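Local coordinates for protein staphylococcal enterotoxin-like toxin (PDB 4DXF) that belongs to the staphylococcal superantigen-like toxins of Staphylococcus aureus and binds carbohydrate, probably sialylated host glycans as in its relatives, at residues A21-P26 against K144-L149; H107-R112 against T194-I199. All coordinates share one frame; numbering follows the deposited sequence.

Helix 138-153 and the beta-grasp sheet meet between the two contacts: interaction 1 lies on the face of the helix turned to the N-terminal helix 17-22, interaction 2 in the sheet that the helix covers, and Leu145 of the first packs on Ile199 of the second through their CD1 atoms, 4.0 Å apart. Interaction 1 joins segments from the two domain families, OB fold and beta-grasp, by side chains, an arginine over a tyrosine face and a lysine on a carbonyl. Interaction 2 stays within the beta-grasp domain and combines backbone bonds, water bridges and a histidine side-chain bond with apolar packing. Each combines buried residues with a more exposed margin.

Interaction 1: A21-P26 against K144-L149; sequences AYYTKP and KLRKQL
Arg146 lies over one face of the Tyr23 ring where the end of the N-terminal helix 17-22 meets helix 138-153, the long helix of the beta-grasp domain, in the two-domain superantigen fold. Its CD stands over the ring centre, 3.4 Å from the centroid and 11° off the normal, a CH-pi contact, while CB touches the CD1 side of the ring. From there the chain bends at chi3 and carries the guanidinium past the ring towards the phenol end, its plane only 12° from that of the ring. Tyr23 OH consequently sits above the guanidinium, 3.3 Å from Arg146 CZ, over the face and not in line with an N-H, so none of the close N...O approaches makes a hydrogen bond. The polar ends are held from outside instead: Asp142 accepts from Tyr23 OH and forms a salt bridge with Arg146 NH2, which ties both groups to one carboxylate. Leu182 N also bonds to the hydroxyl, and Arg146 NH1 reaches Tyr156 OH and Lys180 O. Tyr22 CD2 is over the centre of the opposite face, so the Tyr23 ring has the arginine chain over one face and the edge of Tyr22 against the other.

Lys147, one residue on, serves the backbone of the type I turn from Tyr22 to Lys25 at the C-terminal end of helix 17-22. Its chain starts across Tyr23 O, which CB approaches to 3.4 Å; that carbonyl oxygen is buried here without a polar partner. A bend at chi3 (-89°) then turns the chain along the near side of the turn, where NZ donates to Lys25 O at 2.7 Å, tilted from the carbonyl plane.

Interaction 2: H107-R112 against T194-I199; sequences HKAGVR and TNIDNI
Parallel pairing of strands 107-116 and 196-203 in the mixed beta-grasp sheet brings these segments together; the axes of 107-112 and 196-199 approach to 4.7 Å, with their N-to-C directions 23° apart. At the Val111 end the pairing is regular: Ile199 N donates to Gly110 O at 2.9 Å and Ile199 O accepts from Arg112 N at 3.0 Å, so both backbone polar groups of Ile199 grip the residues flanking Val111. Val111 CG2 packs on Ile199 CB at 4.0 Å, on the sheet face that helix 138-153 covers. Toward the other end, beside a classic beta bulge in which Asp197 and Asn198 face Lys167 of the next strand, direct backbone bonds give way to two water bridges. Asp197 O accepts from both waters; one also donates to Lys108 O, the other accepts from Gly110 N at 2.7 Å. Ala109 CB reaches across to Ile196 CG2 at 3.8 Å. Beyond the waters a side chain replaces the backbone donor. His107, with CG anti to the backbone N (chi1 179°), sends its ring towards segment 194-199, and NE2 donates to Ile196 O at 2.8 Å, nearly straight at 162°, the oxygen lying close to the ring plane.

Interaction 1: A21-P26 against K144-L149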
loop_
_atom_site.group_PDB
_atom_site.type_symbol
_atom_site.label_atom_id
_atom_site.label_comp_id
_atom_site.label_asym_id
_atom_site.label_seq_id
_atom_site.Cartn_x
_atom_site.Cartn_y
_atom_site.Cartn_z
ATOM N N ALA A 21 5.239 13.694 2.730
ATOM C CA ALA A 21 6.315 13.084 3.498
ATOM C C ALA A 21 6.056 11.580 3.552
ATOM O O ALA A 21 6.980 10.773 3.330
ATOM C CB ALA A 21 6.383 13.658 4.975
ATOM N N TYR A 22 4.831 11.217 3.854
ATOM C CA TYR A 22 4.520 9.811 4.194
ATOM C C TYR A 22 4.737 9.012 2.926
ATOM O O TYR A 22 5.440 7.960 2.929
ATOM C CB TYR A 22 3.094 9.661 4.704
ATOM C CG TYR A 22 2.787 8.210 5.033
ATOM C CD1 TYR A 22 3.348 7.617 6.157
ATOM C CD2 TYR A 22 2.050 7.430 4.156
ATOM C CE1 TYR A 22 3.100 6.248 6.434
ATOM C CE2 TYR A 22 1.803 6.065 4.416
ATOM C CZ TYR A 22 2.314 5.491 5.549
ATOM O OH TYR A 22 2.067 4.117 5.790
ATOM N N TYR A 23 4.182 9.520 1.830
ATOM C CA TYR A 23 4.184 8.761 0.554
ATOM C C TYR A 23 5.476 8.845 -0.280
ATOM O O TYR A 23 5.554 8.299 -1.378
ATOM C CB TYR A 23 2.922 9.052 -0.227
ATOM C CG TYR A 23 1.639 8.409 0.339
ATOM C CD1 TYR A 23 1.448 7.027 0.255
ATOM C CD2 TYR A 23 0.681 9.160 1.018
ATOM C CE1 TYR A 23 0.304 6.416 0.752
ATOM C CE2 TYR A 23 -0.485 8.593 1.488
ATOM C CZ TYR A 23 -0.652 7.157 1.404
ATOM O OH TYR A 23 -1.762 6.556 1.861
ATOM N N THR A 24 6.506 9.471 0.282
ATOM C CA THR A 24 7.838 9.432 -0.301
ATOM C C THR A 24 8.816 8.617 0.564
ATOM O O THR A 24 10.003 8.557 0.274
ATOM C CB THR A 24 8.394 10.890 -0.593
ATOM O OG1 THR A 24 8.288 11.689 0.589
ATOM C CG2 THR A 24 7.573 11.481 -1.701
ATOM N N LYS A 25 8.296 8.068 1.659
ATOM C CA LYS A 25 9.039 7.132 2.517
ATOM C C LYS A 25 9.526 5.935 1.705
ATOM O O LYS A 25 8.922 5.569 0.684
ATOM C CB LYS A 25 8.169 6.657 3.677
ATOM C CG LYS A 25 8.180 7.655 4.796
ATOM C CD LYS A 25 7.009 7.443 5.674
ATOM C CE LYS A 25 7.271 6.587 6.850
ATOM N NZ LYS A 25 8.418 6.825 7.820
ATOM N N PRO A 26 10.695 5.397 2.084
ATOM C CA PRO A 26 11.141 4.197 1.343
ATOM C C PRO A 26 10.312 2.970 1.784
ATOM O O PRO A 26 9.805 2.918 2.930
ATOM C CB PRO A 26 12.633 4.045 1.739
ATOM C CG PRO A 26 12.747 4.720 3.124
ATOM C CD PRO A 26 11.592 5.776 3.192
ATOM N N LYS A 144 2.559 2.601 -3.626
ATOM C CA LYS A 144 3.287 2.753 -4.854
ATOM C C LYS A 144 2.652 3.728 -5.827
ATOM O O LYS A 144 3.380 4.465 -6.527
ATOM C CB LYS A 144 3.392 1.403 -5.513
ATOM C CG LYS A 144 4.396 0.569 -4.734
ATOM C CD LYS A 144 4.620 -0.864 -5.400
ATOM C CE LYS A 144 5.929 -1.470 -4.792
ATOM N NZ LYS A 144 6.134 -2.832 -5.427
ATOM N N LEU A 145 1.310 3.711 -5.927
ATOM C CA LEU A 145 0.611 4.581 -6.870
ATOM C C LEU A 145 0.785 6.038 -6.381
ATOM O O LEU A 145 1.163 6.894 -7.195
ATOM C CB LEU A 145 -0.835 4.148 -7.004
ATOM C CG LEU A 145 -1.108 2.906 -7.937
ATOM C CD1 LEU A 145 -2.479 2.411 -7.754
ATOM C CD2 LEU A 145 -0.887 3.355 -9.407
ATOM N N ARG A 146 0.619 6.305 -5.065
ATOM C CA ARG A 146 0.807 7.747 -4.643
ATOM C C ARG A 146 2.234 8.226 -4.857
ATOM O O ARG A 146 2.451 9.335 -5.342
ATOM C CB ARG A 146 0.375 7.949 -3.191
ATOM C CG ARG A 146 -1.094 7.701 -3.055
ATOM C CD ARG A 146 -1.630 8.401 -1.753
ATOM N NE ARG A 146 -2.751 7.659 -1.207
ATOM C CZ ARG A 146 -3.643 8.119 -0.339
ATOM N NH1 ARG A 146 -3.621 9.424 0.042
ATOM N NH2 ARG A 146 -4.524 7.261 0.131
ATOM N N LYS A 147 3.251 7.403 -4.510
ATOM C CA LYS A 147 4.599 7.752 -4.737
ATOM C C LYS A 147 4.821 8.108 -6.178
ATOM O O LYS A 147 5.454 9.154 -6.439
ATOM C CB LYS A 147 5.563 6.606 -4.333
ATOM C CG LYS A 147 7.010 6.989 -4.510
ATOM C CD LYS A 147 7.982 5.886 -4.011
ATOM C CE LYS A 147 8.286 6.094 -2.522
ATOM N NZ LYS A 147 9.215 5.053 -2.000
ATOM N N GLN A 148 4.387 7.262 -7.098
ATOM C CA GLN A 148 4.498 7.548 -8.529
ATOM C C GLN A 148 3.844 8.893 -8.903
ATOM O O GLN A 148 4.391 9.682 -9.727
ATOM C CB GLN A 148 3.858 6.452 -9.328
ATOM C CG GLN A 148 3.960 6.703 -10.853
ATOM C CD GLN A 148 3.049 5.770 -11.643
ATOM O OE1 GLN A 148 2.893 4.601 -11.288
ATOM N NE2 GLN A 148 2.444 6.280 -12.727
ATOM N N LEU A 149 2.712 9.175 -8.292
ATOM C CA LEU A 149 1.966 10.404 -8.669
ATOM C C LEU A 149 2.640 11.625 -8.145
ATOM O O LEU A 149 2.559 12.718 -8.806
ATOM C CB LEU A 149 0.503 10.323 -8.143
ATOM C CG LEU A 149 -0.432 9.303 -8.816
ATOM C CD1 LEU A 149 -1.697 9.189 -8.026
ATOM C CD2 LEU A 149 -0.733 9.592 -10.307
#

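Interaction 2: H107-R112 against T194-I199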
loop_
_atom_site.group_PDB
_atom_site.type_symbol
_atom_site.label_atom_id
_atom_site.label_comp_id
_atom_site.label_asym_id
_atom_site.label_seq_id
_atom_site.Cartn_x
_atom_site.Cartn_y
_atom_site.Cartn_z
ATOM N N HIS A 107 1.763 -9.327 -15.405
ATOM C CA HIS A 107 0.484 -8.742 -15.676
ATOM C C HIS A 107 0.722 -7.228 -15.626
ATOM O O HIS A 107 1.678 -6.760 -14.995
ATOM C CB HIS A 107 -0.578 -9.254 -14.671
ATOM C CG HIS A 107 -1.947 -8.670 -14.876
ATOM N ND1 HIS A 107 -2.562 -8.592 -16.113
ATOM C CD2 HIS A 107 -2.821 -8.134 -13.990
ATOM C CE1 HIS A 107 -3.747 -8.011 -15.985
ATOM N NE2 HIS A 107 -3.935 -7.736 -14.701
ATOM N N LYS A 108 -0.081 -6.490 -16.367
ATOM C CA LYS A 108 0.121 -5.051 -16.583
ATOM C C LYS A 108 -1.282 -4.448 -16.453
ATOM O O LYS A 108 -2.230 -5.019 -16.944
ATOM C CB LYS A 108 0.719 -4.806 -18.032
ATOM N N ALA A 109 -1.443 -3.312 -15.780
ATOM C CA ALA A 109 -2.759 -2.686 -15.746
ATOM C C ALA A 109 -2.530 -1.207 -16.198
ATOM O O ALA A 109 -1.597 -0.572 -15.677
ATOM C CB ALA A 109 -3.317 -2.755 -14.319
ATOM N N GLY A 110 -3.318 -0.706 -17.164
ATOM C CA GLY A 110 -3.153 0.707 -17.633
ATOM C C GLY A 110 -3.621 1.678 -16.558
ATOM O O GLY A 110 -4.566 1.389 -15.841
ATOM N N VAL A 111 -2.934 2.814 -16.446
ATOM C CA VAL A 111 -3.258 3.859 -15.444
ATOM C C VAL A 111 -3.647 5.081 -16.265
ATOM O O VAL A 111 -2.962 5.407 -17.242
ATOM C CB VAL A 111 -2.110 4.154 -14.594
ATOM C CG1 VAL A 111 -2.456 5.273 -13.616
ATOM C CG2 VAL A 111 -1.680 2.882 -13.823
ATOM N N ARG A 112 -4.765 5.712 -15.916
ATOM C CA ARG A 112 -5.203 6.916 -16.660
ATOM C C ARG A 112 -5.334 7.983 -15.588
ATOM O O ARG A 112 -6.084 7.763 -14.611
ATOM C CB ARG A 112 -6.594 6.659 -17.272
ATOM C CG ARG A 112 -6.663 5.456 -18.293
ATOM C CD ARG A 112 -8.105 4.938 -18.490
ATOM N NE ARG A 112 -8.190 4.008 -19.626
ATOM C CZ ARG A 112 -7.766 4.300 -20.867
ATOM N NH1 ARG A 112 -7.207 5.485 -21.129
ATOM N NH2 ARG A 112 -7.874 3.406 -21.850
ATOM N N THR A 194 -3.955 -10.600 -10.272
ATOM C CA THR A 194 -4.256 -11.024 -11.627
ATOM C C THR A 194 -5.587 -10.489 -12.205
ATOM O O THR A 194 -5.776 -10.472 -13.421
ATOM C CB THR A 194 -4.202 -12.617 -11.731
ATOM O OG1 THR A 194 -5.397 -13.197 -11.185
ATOM C CG2 THR A 194 -3.029 -13.152 -10.914
ATOM N N ASN A 195 -6.484 -10.059 -11.317
ATOM C CA ASN A 195 -7.794 -9.585 -11.653
ATOM C C ASN A 195 -7.902 -8.044 -11.760
ATOM O O ASN A 195 -8.962 -7.533 -12.107
ATOM C CB ASN A 195 -8.802 -10.093 -10.603
ATOM C CG ASN A 195 -10.232 -10.129 -11.128
ATOM O OD1 ASN A 195 -11.085 -9.307 -10.732
ATOM N ND2 ASN A 195 -10.493 -11.064 -12.081
ATOM N N ILE A 196 -6.821 -7.321 -11.478
ATOM C CA ILE A 196 -6.849 -5.860 -11.708
ATOM C C ILE A 196 -6.948 -5.613 -13.224
ATOM O O ILE A 196 -6.143 -6.121 -14.009
ATOM C CB ILE A 196 -5.611 -5.190 -11.103
ATOM C CG1 ILE A 196 -5.630 -5.360 -9.581
ATOM C CG2 ILE A 196 -5.551 -3.684 -11.442
ATOM C CD1 ILE A 196 -4.276 -4.971 -8.878
ATOM N N ASP A 197 -7.917 -4.805 -13.616
ATOM C CA ASP A 197 -8.073 -4.495 -15.002
ATOM C C ASP A 197 -7.346 -3.196 -15.421
ATOM O O ASP A 197 -6.437 -3.218 -16.277
ATOM C CB ASP A 197 -9.557 -4.411 -15.314
ATOM C CG ASP A 197 -9.802 -4.375 -16.784
ATOM O OD1 ASP A 197 -9.192 -5.195 -17.531
ATOM O OD2 ASP A 197 -10.555 -3.494 -17.187
ATOM N N ASN A 198 -7.749 -2.089 -14.796
ATOM C CA ASN A 198 -7.180 -0.740 -15.054
ATOM C C ASN A 198 -7.363 0.129 -13.799
ATOM O O ASN A 198 -8.140 -0.186 -12.857
ATOM C CB ASN A 198 -7.743 -0.054 -16.326
ATOM C CG ASN A 198 -9.214 0.285 -16.211
ATOM O OD1 ASN A 198 -9.606 1.391 -15.809
ATOM N ND2 ASN A 198 -10.044 -0.685 -16.518
ATOM N N ILE A 199 -6.650 1.251 -13.817
ATOM C CA ILE A 199 -6.562 2.085 -12.645
ATOM C C ILE A 199 -6.905 3.491 -13.168
ATOM O O ILE A 199 -6.353 3.880 -14.204
ATOM C CB ILE A 199 -5.158 2.026 -12.069
ATOM C CG1 ILE A 199 -4.861 0.611 -11.587
ATOM C CG2 ILE A 199 -5.016 3.027 -10.896
ATOM C CD1 ILE A 199 -3.500 0.436 -11.114
HETATM O O HOH W 1 -5.126 -5.537 -17.439
HETATM O O HOH W 2 -5.165 -2.018 -18.583
#